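PDB 1C1L: congerin-1 from Conger myriaster, which binds beta-galactosides such as lactose as a homodimeric galectin of the conger eel, its physiological role being still unknown. Local coordinates for residues S41-L46 against N113-E118; H48-N51 against Q56-I59; M61-K66 against G70-Q75; T91-Y94 against F99-D102. All coordinates share one frame; numbering follows the deposited sequence.

Interaction 1. Residues S41-L46 against N113-E118; sequences SLSLHL and NRYSKE. With GAL (beta-D-galactopyranose), chain B.
Ser43, where the strand turns a corner at a classic beta bulge in which Ser43 and Leu44 both face Val35, lies with its CA 6.8 Å from Asn113 CA, the start of a type I turn running to Ser116. Two waters bridge the segments: one is held by Ser43 OG, Asn113 OD1 and Tyr115 N; the other joins Ser43 O to Arg114 N, at 2.8 Å from each. Ser43 OG also lies 3.4 Å from Lys117 CG, in a chain whose NZ runs on to a salt bridge with Glu37. The Tyr115 ring presents its edge: CE2 comes in plane to Leu42 O at 3.5 Å. Across the turn, the Asn113 amide holds the backbone of Lys117, just beyond it, with two bonds: OD1 takes Lys117 N (3.0 Å) and ND2 gives to Lys117 O (2.9 Å). His45, its CG anti to the backbone N (chi1 168°), carries NE2 to O4 of the bound galactose at 2.7 Å, with Asn34 on ND1. Loop 113-118 backs the galectin sugar site, Tyr115 OH bonding Glu72 and Ser63 and Arg114 bonding Asn62 and Thr73, while strand 98-103 of the other sheet packs its Phe99 against Ser43 and Asn113.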
# COMPACT_ATOMS: atom_id res chain seq x y z
N SER A 41 -5.15 -17.78 -6.33
CA SER A 41 -6.36 -17.49 -7.06
C SER A 41 -6.18 -16.05 -7.50
O SER A 41 -6.38 -15.06 -6.76
CB SER A 41 -7.50 -17.72 -6.08
OG SER A 41 -8.72 -17.74 -6.79
N LEU A 42 -5.75 -15.92 -8.75
CA LEU A 42 -5.39 -14.64 -9.31
C LEU A 42 -6.26 -14.26 -10.50
O LEU A 42 -6.40 -15.07 -11.43
CB LEU A 42 -3.94 -14.67 -9.76
CG LEU A 42 -2.88 -14.92 -8.70
CD1 LEU A 42 -1.53 -15.08 -9.36
CD2 LEU A 42 -2.87 -13.77 -7.71
N SER A 43 -6.88 -13.07 -10.48
CA SER A 43 -7.60 -12.58 -11.64
C SER A 43 -6.64 -12.02 -12.69
O SER A 43 -6.94 -12.07 -13.89
CB SER A 43 -8.59 -11.48 -11.24
OG SER A 43 -9.71 -12.07 -10.61
N LEU A 44 -5.47 -11.50 -12.32
CA LEU A 44 -4.53 -11.02 -13.31
C LEU A 44 -3.12 -11.28 -12.82
O LEU A 44 -2.78 -10.98 -11.67
CB LEU A 44 -4.72 -9.50 -13.56
CG LEU A 44 -3.70 -8.83 -14.50
CD1 LEU A 44 -3.85 -9.35 -15.91
CD2 LEU A 44 -3.91 -7.32 -14.45
N HIS A 45 -2.35 -11.92 -13.69
CA HIS A 45 -0.94 -12.16 -13.51
C HIS A 45 -0.36 -11.42 -14.70
O HIS A 45 -0.63 -11.80 -15.84
CB HIS A 45 -0.62 -13.66 -13.61
CG HIS A 45 0.85 -14.02 -13.73
ND1 HIS A 45 1.80 -14.03 -12.81
CD2 HIS A 45 1.43 -14.51 -14.88
CE1 HIS A 45 2.90 -14.49 -13.33
NE2 HIS A 45 2.67 -14.77 -14.58
N LEU A 46 0.43 -10.37 -14.49
CA LEU A 46 0.99 -9.57 -15.56
C LEU A 46 2.48 -9.75 -15.48
O LEU A 46 3.14 -9.21 -14.59
CB LEU A 46 0.60 -8.10 -15.34
CG LEU A 46 1.27 -7.06 -16.25
CD1 LEU A 46 0.78 -7.21 -17.67
CD2 LEU A 46 0.97 -5.68 -15.72
N ASN A 113 -11.88 -9.95 -17.51
CA ASN A 113 -12.13 -10.18 -16.10
C ASN A 113 -12.83 -11.53 -16.15
O ASN A 113 -14.05 -11.67 -16.19
CB ASN A 113 -13.05 -9.11 -15.52
CG ASN A 113 -13.35 -9.25 -14.04
OD1 ASN A 113 -13.15 -10.31 -13.43
ND2 ASN A 113 -13.83 -8.22 -13.36
N ARG A 114 -12.02 -12.58 -16.17
CA ARG A 114 -12.51 -13.95 -16.33
C ARG A 114 -13.47 -14.45 -15.27
O ARG A 114 -14.41 -15.20 -15.55
CB ARG A 114 -11.29 -14.87 -16.41
CG ARG A 114 -10.57 -14.63 -17.73
CD ARG A 114 -9.29 -15.43 -17.82
NE ARG A 114 -8.75 -15.39 -19.17
CZ ARG A 114 -7.55 -15.87 -19.50
NH1 ARG A 114 -6.70 -16.37 -18.60
NH2 ARG A 114 -7.17 -15.80 -20.77
N TYR A 115 -13.30 -14.00 -14.04
CA TYR A 115 -14.08 -14.49 -12.92
C TYR A 115 -15.15 -13.50 -12.44
O TYR A 115 -15.71 -13.69 -11.37
CB TYR A 115 -13.12 -14.88 -11.79
CG TYR A 115 -11.95 -15.73 -12.28
CD1 TYR A 115 -12.19 -16.86 -13.08
CD2 TYR A 115 -10.65 -15.34 -11.98
CE1 TYR A 115 -11.10 -17.58 -13.59
CE2 TYR A 115 -9.57 -16.06 -12.48
CZ TYR A 115 -9.82 -17.18 -13.28
OH TYR A 115 -8.76 -17.88 -13.80
N SER A 116 -15.45 -12.45 -13.22
CA SER A 116 -16.46 -11.46 -12.85
C SER A 116 -16.32 -10.91 -11.43
O SER A 116 -17.24 -10.85 -10.61
CB SER A 116 -17.85 -12.07 -13.07
OG SER A 116 -17.98 -12.40 -14.45
N LYS A 117 -15.11 -10.46 -11.16
CA LYS A 117 -14.76 -9.91 -9.86
C LYS A 117 -15.11 -8.44 -9.81
O LYS A 117 -14.98 -7.72 -10.79
CB LYS A 117 -13.28 -10.08 -9.58
CG LYS A 117 -12.88 -11.54 -9.46
CD LYS A 117 -13.69 -12.15 -8.34
CE LYS A 117 -13.05 -13.46 -7.95
NZ LYS A 117 -13.72 -13.92 -6.76
N GLU A 118 -15.61 -8.02 -8.65
CA GLU A 118 -15.91 -6.62 -8.41
C GLU A 118 -15.12 -6.03 -7.26
O GLU A 118 -15.24 -4.84 -6.96
CB GLU A 118 -17.39 -6.47 -8.12
CG GLU A 118 -18.15 -6.66 -9.42
CD GLU A 118 -19.66 -6.61 -9.31
OE1 GLU A 118 -20.23 -7.33 -8.50
OE2 GLU A 118 -20.25 -5.84 -10.06
C1 GAL B . 4.18 -20.07 -17.01
C2 GAL B . 5.12 -19.63 -15.88
C3 GAL B . 4.32 -19.03 -14.72
C4 GAL B . 3.38 -17.92 -15.23
C5 GAL B . 2.55 -18.44 -16.40
C6 GAL B . 1.67 -17.37 -17.00
O2 GAL B . 5.84 -20.77 -15.42
O3 GAL B . 5.23 -18.49 -13.77
O4 GAL B . 4.16 -16.81 -15.64
O5 GAL B . 3.40 -18.96 -17.45
O6 GAL B . 0.88 -17.89 -18.04
O HOH W 1 -11.29 -12.24 -12.82
O HOH W 2 -9.42 -12.19 -15.09

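Interaction 2. Residues H48-N51 against Q56-I59; sequences HRFN and QNTI. With GAL (beta-D-galactopyranose), chain B; BGC (beta-D-glucopyranose), chain C.
Arg49 and Thr58 face each other as an antiparallel hydrogen-bonded pair in the beta hairpin of strands 41-52 and 55-64, part of the sugar-binding sheet of the galectin sandwich. Arg49 N gives to Thr58 O at 2.8 Å, and Thr58 N returns a bond to Arg49 O. Asn57 and Thr58 both lie opposite Arg49, a G1 beta bulge; Asn57 N turns aside to Phe50 O, and Thr58 OG1 donates a hydrogen bond to Gln56 O within the bulged strand.

On the face that carries His48 and Ile59, the two side chains run side by side, and Ile59 CG1 sits over the imidazole, 4.0 Å from its centroid, in a CH-pi contact. Phe80 meets the rings of both His48 and Phe50 edge-to-face.

From the face it shares with Thr58, Arg49 sends a chain fully extended from CG to NE to the lactose. The sugars come in at the edge of its guanidinium: NH1 gives to glucose O3 at 2.8 Å, and NH2 to galactose O4 and O5, with a longer, weak bond to glucose O3. Salt bridges from NE to Asp47 and from NH1 to Asp55 hold this flat group in position, and Arg76 stands close by in the same pocket.

Nearer the hairpin's end, Asn51 and Gln56 lie alongside each other with amide planes 46° apart. Gln56 NE2, which also bonds Gly53 O, lies 3.1 Å from Asn51 OD1 in a nearly straight bond of 173°.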
# COMPACT_ATOMS: atom_id res chain seq x y z
N HIS A 48 6.25 -9.44 -17.03
CA HIS A 48 7.18 -8.82 -17.96
C HIS A 48 8.40 -9.70 -18.00
O HIS A 48 9.13 -9.82 -17.01
CB HIS A 48 7.61 -7.40 -17.52
CG HIS A 48 6.59 -6.33 -17.88
ND1 HIS A 48 5.48 -6.06 -17.24
CD2 HIS A 48 6.64 -5.47 -18.96
CE1 HIS A 48 4.83 -5.10 -17.84
NE2 HIS A 48 5.53 -4.74 -18.88
N ARG A 49 8.59 -10.37 -19.13
CA ARG A 49 9.70 -11.29 -19.31
C ARG A 49 10.77 -10.63 -20.15
O ARG A 49 10.58 -10.34 -21.34
CB ARG A 49 9.20 -12.57 -19.99
CG ARG A 49 8.10 -13.27 -19.21
CD ARG A 49 7.63 -14.50 -19.93
NE ARG A 49 6.73 -15.21 -19.04
CZ ARG A 49 6.15 -16.37 -19.28
NH1 ARG A 49 6.34 -17.00 -20.43
NH2 ARG A 49 5.35 -16.89 -18.36
N PHE A 50 11.89 -10.38 -19.50
CA PHE A 50 13.03 -9.75 -20.12
C PHE A 50 13.85 -10.80 -20.87
O PHE A 50 13.87 -10.80 -22.10
CB PHE A 50 13.91 -9.07 -19.06
CG PHE A 50 13.20 -7.90 -18.42
CD1 PHE A 50 12.24 -8.13 -17.42
CD2 PHE A 50 13.49 -6.60 -18.83
CE1 PHE A 50 11.58 -7.05 -16.85
CE2 PHE A 50 12.82 -5.53 -18.26
CZ PHE A 50 11.87 -5.75 -17.27
N ASN A 51 14.43 -11.73 -20.15
CA ASN A 51 15.34 -12.71 -20.71
C ASN A 51 14.93 -14.00 -20.06
O ASN A 51 15.33 -14.36 -18.94
CB ASN A 51 16.78 -12.30 -20.36
CG ASN A 51 17.82 -13.38 -20.64
OD1 ASN A 51 17.59 -14.28 -21.44
ND2 ASN A 51 18.98 -13.37 -20.00
N GLN A 56 11.73 -13.20 -24.90
CA GLN A 56 12.61 -12.06 -24.78
C GLN A 56 11.69 -10.88 -24.92
O GLN A 56 10.91 -10.81 -25.87
CB GLN A 56 13.64 -12.05 -25.90
CG GLN A 56 14.66 -13.18 -25.87
CD GLN A 56 15.60 -13.10 -24.69
OE1 GLN A 56 16.07 -12.03 -24.27
NE2 GLN A 56 15.91 -14.24 -24.10
N ASN A 57 11.70 -9.99 -23.93
CA ASN A 57 10.88 -8.78 -23.93
C ASN A 57 9.44 -8.97 -24.37
O ASN A 57 8.86 -8.28 -25.22
CB ASN A 57 11.57 -7.71 -24.78
CG ASN A 57 12.88 -7.24 -24.16
OD1 ASN A 57 13.20 -7.49 -22.99
ND2 ASN A 57 13.74 -6.50 -24.83
N THR A 58 8.83 -9.91 -23.65
CA THR A 58 7.45 -10.29 -23.89
C THR A 58 6.64 -10.08 -22.62
O THR A 58 7.13 -10.32 -21.51
CB THR A 58 7.36 -11.79 -24.30
OG1 THR A 58 8.27 -11.99 -25.38
CG2 THR A 58 5.95 -12.21 -24.71
N ILE A 59 5.43 -9.56 -22.76
CA ILE A 59 4.47 -9.41 -21.67
C ILE A 59 3.54 -10.60 -21.85
O ILE A 59 3.02 -10.84 -22.95
CB ILE A 59 3.63 -8.11 -21.79
CG1 ILE A 59 4.50 -6.87 -21.65
CG2 ILE A 59 2.56 -8.12 -20.68
CD1 ILE A 59 3.76 -5.60 -22.11
C1 GAL B . 4.18 -20.07 -17.01
C2 GAL B . 5.12 -19.63 -15.88
C3 GAL B . 4.32 -19.03 -14.72
C4 GAL B . 3.38 -17.92 -15.23
C5 GAL B . 2.55 -18.44 -16.40
C6 GAL B . 1.67 -17.37 -17.00
O2 GAL B . 5.84 -20.77 -15.42
O3 GAL B . 5.23 -18.49 -13.77
O4 GAL B . 4.16 -16.81 -15.64
O5 GAL B . 3.40 -18.96 -17.45
O6 GAL B . 0.88 -17.89 -18.04
C2 BGC C . 4.03 -21.20 -21.70
C3 BGC C . 4.74 -20.52 -20.51
C4 BGC C . 4.17 -21.05 -19.21
C5 BGC C . 4.28 -22.58 -19.18
C6 BGC C . 3.71 -23.18 -17.92
C1 BGC C . 4.09 -22.72 -21.56
O1 BGC C . 3.33 -23.30 -22.55
O2 BGC C . 4.67 -20.80 -22.91
O3 BGC C . 4.56 -19.12 -20.60
O4 BGC C . 4.91 -20.49 -18.10
O5 BGC C . 3.54 -23.11 -20.30
O6 BGC C . 2.33 -22.86 -17.75

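Interaction 3. Residues M61-K66 against G70-Q75; sequences MNSTLK and GWETEQ. With GAL (beta-D-galactopyranose), chain B; BGC (beta-D-glucopyranose), chain C.
Asn62 and Trp71 meet where strand 55-64 of the galectin sandwich runs beside the loop 70-75, which returns almost antiparallel to it and walls the galactoside site. Regular backbone pairing is confined to one end, where Met61 and Gln75 exchange two bonds; farther along, Glu72 N gives to Ser63 O at 3.3 Å.

Side-chain polar bonds centre on Asn62, whose CG is turned roughly anti to the backbone N (chi1 -152°). Its ND2 gives to Glu72 O from above the carbonyl plane and, almost straight at 171°, to galactose O6. OD1 takes Ser63 N, Arg114 NH1 and, weakly, Glu72 N, so both polar atoms of the amide are held and its rotation is fixed. Glu72 OE2 bonds Tyr115 and, with Gly70 O and Leu65 N, one water. Thr64 OG1 forms an ST turn by accepting from Lys66 N and also bonds Gly67 O.

Ring-face contacts belong to Trp71. Galactose C5 lies 3.7 Å above the middle of one face, the apolar side of the sugar against the indole, as is usual in galectins. Over the opposite face, near the rim, is Thr64 CG2, a CH-pi contact at 4.0 Å from the six-membered-ring centroid. Asp68 accepts from Trp71 NE1.

Glu74 joins a salt bridge to sugar bonds: OE1 pairs with Arg76, while OE2 accepts from two hydroxyls, galactose O6 at 2.8 Å and glucose O3 at 2.6 Å.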
# COMPACT_ATOMS: atom_id res chain seq x y z
N MET A 61 0.11 -12.24 -20.00
CA MET A 61 -1.00 -12.04 -19.09
C MET A 61 -1.79 -13.33 -18.99
O MET A 61 -2.03 -14.02 -19.99
CB MET A 61 -1.90 -10.94 -19.60
CG MET A 61 -1.21 -9.59 -19.59
SD MET A 61 -2.26 -8.32 -20.30
CE MET A 61 -1.83 -8.55 -22.01
N ASN A 62 -2.19 -13.67 -17.77
CA ASN A 62 -2.96 -14.86 -17.55
C ASN A 62 -3.67 -14.75 -16.21
O ASN A 62 -3.52 -13.73 -15.52
CB ASN A 62 -2.03 -16.06 -17.57
CG ASN A 62 -2.72 -17.34 -18.02
OD1 ASN A 62 -3.95 -17.44 -18.09
ND2 ASN A 62 -1.96 -18.38 -18.31
N SER A 63 -4.40 -15.79 -15.83
CA SER A 63 -5.07 -15.93 -14.56
C SER A 63 -4.96 -17.40 -14.15
O SER A 63 -4.53 -18.27 -14.94
CB SER A 63 -6.53 -15.52 -14.74
OG SER A 63 -7.23 -16.37 -15.63
N THR A 64 -5.32 -17.69 -12.90
CA THR A 64 -5.33 -19.04 -12.40
C THR A 64 -6.26 -19.11 -11.20
O THR A 64 -6.35 -18.17 -10.39
CB THR A 64 -3.91 -19.51 -11.98
OG1 THR A 64 -4.11 -20.86 -11.55
CG2 THR A 64 -3.21 -18.66 -10.92
N LEU A 65 -6.97 -20.22 -11.11
CA LEU A 65 -7.78 -20.53 -9.95
C LEU A 65 -7.07 -21.58 -9.11
O LEU A 65 -7.54 -21.93 -8.03
CB LEU A 65 -9.13 -21.04 -10.41
CG LEU A 65 -10.10 -20.03 -11.03
CD1 LEU A 65 -11.34 -20.73 -11.55
CD2 LEU A 65 -10.44 -18.96 -10.00
N LYS A 66 -5.95 -22.14 -9.58
CA LYS A 66 -5.30 -23.22 -8.85
C LYS A 66 -3.79 -23.02 -8.79
O LYS A 66 -3.00 -23.95 -9.04
CB LYS A 66 -5.56 -24.58 -9.50
CG LYS A 66 -6.97 -25.15 -9.60
CD LYS A 66 -6.93 -26.68 -9.60
CE LYS A 66 -5.90 -27.37 -10.49
NZ LYS A 66 -6.02 -27.04 -11.90
N GLY A 70 -2.90 -24.07 -12.54
CA GLY A 70 -4.16 -23.71 -13.16
C GLY A 70 -4.01 -22.60 -14.19
O GLY A 70 -5.03 -21.99 -14.50
N TRP A 71 -2.82 -22.28 -14.68
CA TRP A 71 -2.66 -21.20 -15.66
C TRP A 71 -3.51 -21.48 -16.88
O TRP A 71 -3.51 -22.61 -17.38
CB TRP A 71 -1.21 -21.05 -16.08
CG TRP A 71 -0.29 -20.66 -14.94
CD1 TRP A 71 0.69 -21.50 -14.50
CD2 TRP A 71 -0.33 -19.48 -14.24
NE1 TRP A 71 1.29 -20.85 -13.52
CE2 TRP A 71 0.72 -19.64 -13.34
CE3 TRP A 71 -1.08 -18.30 -14.26
CZ2 TRP A 71 1.02 -18.62 -12.42
CZ3 TRP A 71 -0.79 -17.29 -13.35
CH2 TRP A 71 0.26 -17.45 -12.44
N GLU A 72 -4.23 -20.47 -17.33
CA GLU A 72 -5.18 -20.64 -18.41
C GLU A 72 -4.62 -20.12 -19.73
O GLU A 72 -3.42 -20.25 -19.99
CB GLU A 72 -6.46 -19.95 -17.99
CG GLU A 72 -7.05 -20.48 -16.68
CD GLU A 72 -8.46 -20.02 -16.37
OE1 GLU A 72 -9.13 -19.53 -17.27
OE2 GLU A 72 -8.89 -20.16 -15.24
N THR A 73 -5.45 -19.54 -20.62
CA THR A 73 -4.96 -18.99 -21.88
C THR A 73 -4.16 -17.71 -21.72
O THR A 73 -4.62 -16.70 -21.20
CB THR A 73 -6.18 -18.73 -22.81
OG1 THR A 73 -6.85 -19.99 -22.92
CG2 THR A 73 -5.80 -18.19 -24.19
N GLU A 74 -2.91 -17.76 -22.14
CA GLU A 74 -2.06 -16.58 -22.15
C GLU A 74 -2.46 -15.61 -23.24
O GLU A 74 -2.93 -15.99 -24.32
CB GLU A 74 -0.62 -16.95 -22.40
CG GLU A 74 -0.08 -17.86 -21.33
CD GLU A 74 1.40 -18.19 -21.47
OE1 GLU A 74 1.95 -18.07 -22.56
OE2 GLU A 74 2.00 -18.58 -20.49
N GLN A 75 -2.38 -14.33 -22.90
CA GLN A 75 -2.44 -13.26 -23.87
C GLN A 75 -1.07 -12.61 -23.75
O GLN A 75 -0.53 -12.38 -22.66
CB GLN A 75 -3.56 -12.27 -23.54
CG GLN A 75 -4.91 -12.97 -23.75
CD GLN A 75 -6.07 -12.01 -23.91
OE1 GLN A 75 -5.85 -10.83 -24.19
NE2 GLN A 75 -7.31 -12.44 -23.82
C1 GAL B . 4.18 -20.07 -17.01
C2 GAL B . 5.12 -19.63 -15.88
C3 GAL B . 4.32 -19.03 -14.72
C4 GAL B . 3.38 -17.92 -15.23
C5 GAL B . 2.55 -18.44 -16.40
C6 GAL B . 1.67 -17.37 -17.00
O2 GAL B . 5.84 -20.77 -15.42
O3 GAL B . 5.23 -18.49 -13.77
O4 GAL B . 4.16 -16.81 -15.64
O5 GAL B . 3.40 -18.96 -17.45
O6 GAL B . 0.88 -17.89 -18.04
C2 BGC C . 4.03 -21.20 -21.70
C3 BGC C . 4.74 -20.52 -20.51
C4 BGC C . 4.17 -21.05 -19.21
C5 BGC C . 4.28 -22.58 -19.18
C6 BGC C . 3.71 -23.18 -17.92
C1 BGC C . 4.09 -22.72 -21.56
O1 BGC C . 3.33 -23.30 -22.55
O2 BGC C . 4.67 -20.80 -22.91
O3 BGC C . 4.56 -19.12 -20.60
O4 BGC C . 4.91 -20.49 -18.10
O5 BGC C . 3.54 -23.11 -20.30
O6 BGC C . 2.33 -22.86 -17.75
O HOH W 3 -7.47 -21.72 -13.46

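Interaction 4. Residues T91-Y94 against F99-D102; sequences TLSY and FYID
Tyr94 and Phe99 lie side by side and point the same way, a non-hydrogen-bonded pair at the end of two antiparallel strands. Tyr94 holds CG between its backbone N and carbonyl carbon (chi1 64°), which swings its ring away from the partner strand and leaves CB to make the closest contact. That CB sits over the Phe99 ring toward the rim, 3.6 Å from CD2, in a CH-pi contact. The two ring planes are only 26° apart but slid so far past each other, with centroids separated by 5.2 Å, that they hardly overlap. Tyr94 OH goes on to Phe12 O, and the Phe12 ring meets Tyr94 edge-to-face.

Leu92 and Ile101 are the next pair on this face, also alongside each other, with Leu92 CD2 3.9 Å from Ile101 CG1. Both rest on Leu44 of the opposite sheet.

On the other face Ser93 stands beside Tyr100, its OG 3.6 Å from Tyr100 CB. A water links Ser93 OG to Tyr100 O, while the phenol of Tyr100 reaches Asp95. Farther along are Thr91 and Asp102; Thr91 OG1 bonds Thr19 and a second water.

The backbones pair through Thr91 with Asp102 and Ser93 with Tyr100, two bonds each; Asp102 N to Thr91 O is 2.8 Å long. The strand axes run at 162° to each other. With Leu92, Tyr94, Phe99 and Ile101 turned to the core and Thr91, Ser93, Tyr100 and Asp102 on the other face, this hairpin is part of one sheet of the galectin jelly-roll sandwich, packed on the sugar-binding sheet.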
# COMPACT_ATOMS: atom_id res chain seq x y z
N THR A 91 -0.59 1.14 -13.62
CA THR A 91 -1.89 1.41 -13.05
C THR A 91 -2.91 0.43 -13.62
O THR A 91 -3.03 0.22 -14.83
CB THR A 91 -2.37 2.83 -13.38
OG1 THR A 91 -1.38 3.70 -12.85
CG2 THR A 91 -3.76 3.15 -12.81
N LEU A 92 -3.69 -0.13 -12.71
CA LEU A 92 -4.71 -1.09 -13.04
C LEU A 92 -6.07 -0.57 -12.60
O LEU A 92 -6.21 0.03 -11.53
CB LEU A 92 -4.49 -2.40 -12.31
CG LEU A 92 -3.15 -3.13 -12.26
CD1 LEU A 92 -3.25 -4.35 -11.37
CD2 LEU A 92 -2.79 -3.59 -13.65
N SER A 93 -7.06 -0.78 -13.44
CA SER A 93 -8.43 -0.55 -13.09
C SER A 93 -9.21 -1.66 -13.79
O SER A 93 -8.66 -2.40 -14.61
CB SER A 93 -8.88 0.84 -13.57
OG SER A 93 -8.71 1.10 -14.96
N TYR A 94 -10.48 -1.84 -13.46
CA TYR A 94 -11.26 -2.88 -14.08
C TYR A 94 -12.74 -2.60 -13.95
O TYR A 94 -13.18 -1.78 -13.13
CB TYR A 94 -10.93 -4.23 -13.44
CG TYR A 94 -11.27 -4.39 -11.96
CD1 TYR A 94 -10.46 -3.82 -10.96
CD2 TYR A 94 -12.38 -5.15 -11.63
CE1 TYR A 94 -10.78 -4.04 -9.62
CE2 TYR A 94 -12.70 -5.37 -10.29
CZ TYR A 94 -11.89 -4.81 -9.30
OH TYR A 94 -12.20 -5.11 -8.00
N PHE A 99 -10.03 -5.82 -17.42
CA PHE A 99 -8.96 -5.14 -16.72
C PHE A 99 -8.37 -4.22 -17.77
O PHE A 99 -8.26 -4.56 -18.96
CB PHE A 99 -7.84 -6.05 -16.25
CG PHE A 99 -8.24 -6.82 -15.02
CD1 PHE A 99 -8.93 -8.03 -15.14
CD2 PHE A 99 -7.95 -6.29 -13.75
CE1 PHE A 99 -9.33 -8.71 -13.99
CE2 PHE A 99 -8.36 -6.97 -12.61
CZ PHE A 99 -9.05 -8.17 -12.73
N TYR A 100 -7.97 -3.06 -17.28
CA TYR A 100 -7.34 -2.02 -18.07
C TYR A 100 -5.99 -1.79 -17.41
O TYR A 100 -5.90 -1.41 -16.23
CB TYR A 100 -8.20 -0.77 -18.01
CG TYR A 100 -9.62 -1.05 -18.47
CD1 TYR A 100 -9.89 -1.14 -19.83
CD2 TYR A 100 -10.66 -1.22 -17.54
CE1 TYR A 100 -11.18 -1.39 -20.28
CE2 TYR A 100 -11.95 -1.48 -17.98
CZ TYR A 100 -12.20 -1.56 -19.36
OH TYR A 100 -13.46 -1.82 -19.84
N ILE A 101 -4.92 -2.01 -18.17
CA ILE A 101 -3.55 -1.94 -17.68
C ILE A 101 -2.87 -0.77 -18.35
O ILE A 101 -2.71 -0.71 -19.58
CB ILE A 101 -2.83 -3.26 -18.01
CG1 ILE A 101 -3.56 -4.43 -17.35
CG2 ILE A 101 -1.38 -3.21 -17.50
CD1 ILE A 101 -3.52 -5.75 -18.15
N ASP A 102 -2.48 0.22 -17.58
CA ASP A 102 -1.82 1.38 -18.11
C ASP A 102 -0.39 1.37 -17.60
O ASP A 102 -0.14 1.66 -16.42
CB ASP A 102 -2.61 2.61 -17.66
CG ASP A 102 -2.09 3.98 -18.09
OD1 ASP A 102 -0.90 4.18 -18.26
OD2 ASP A 102 -2.92 4.87 -18.25
O HOH W 4 1.11 4.12 -14.52
O HOH W 5 -6.01 1.58 -15.53

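Overall arrangement
From the N terminus, strand 41-52 enters first with one half of interaction 1, which closes only at 113-118, so its long loop encloses the other three contacts. These follow in series without crossing: interaction 2 closes the short hairpin 48-59, interaction 3 the turn from 61 to 75, and interaction 4 the hairpin 91-102 of the other sheet. Interactions 1 and 2 share strand 41-52, and 2 and 3 share strand 55-64; all three touch the galactose. Interaction 1 lies about 9 Å, centre to centre, from interaction 3, its loop meeting 70-75 through Arg114 and Thr73. Met61 SD against Ile101 CD1 (3.6 Å) joins interactions 3 and 4 across the sandwich.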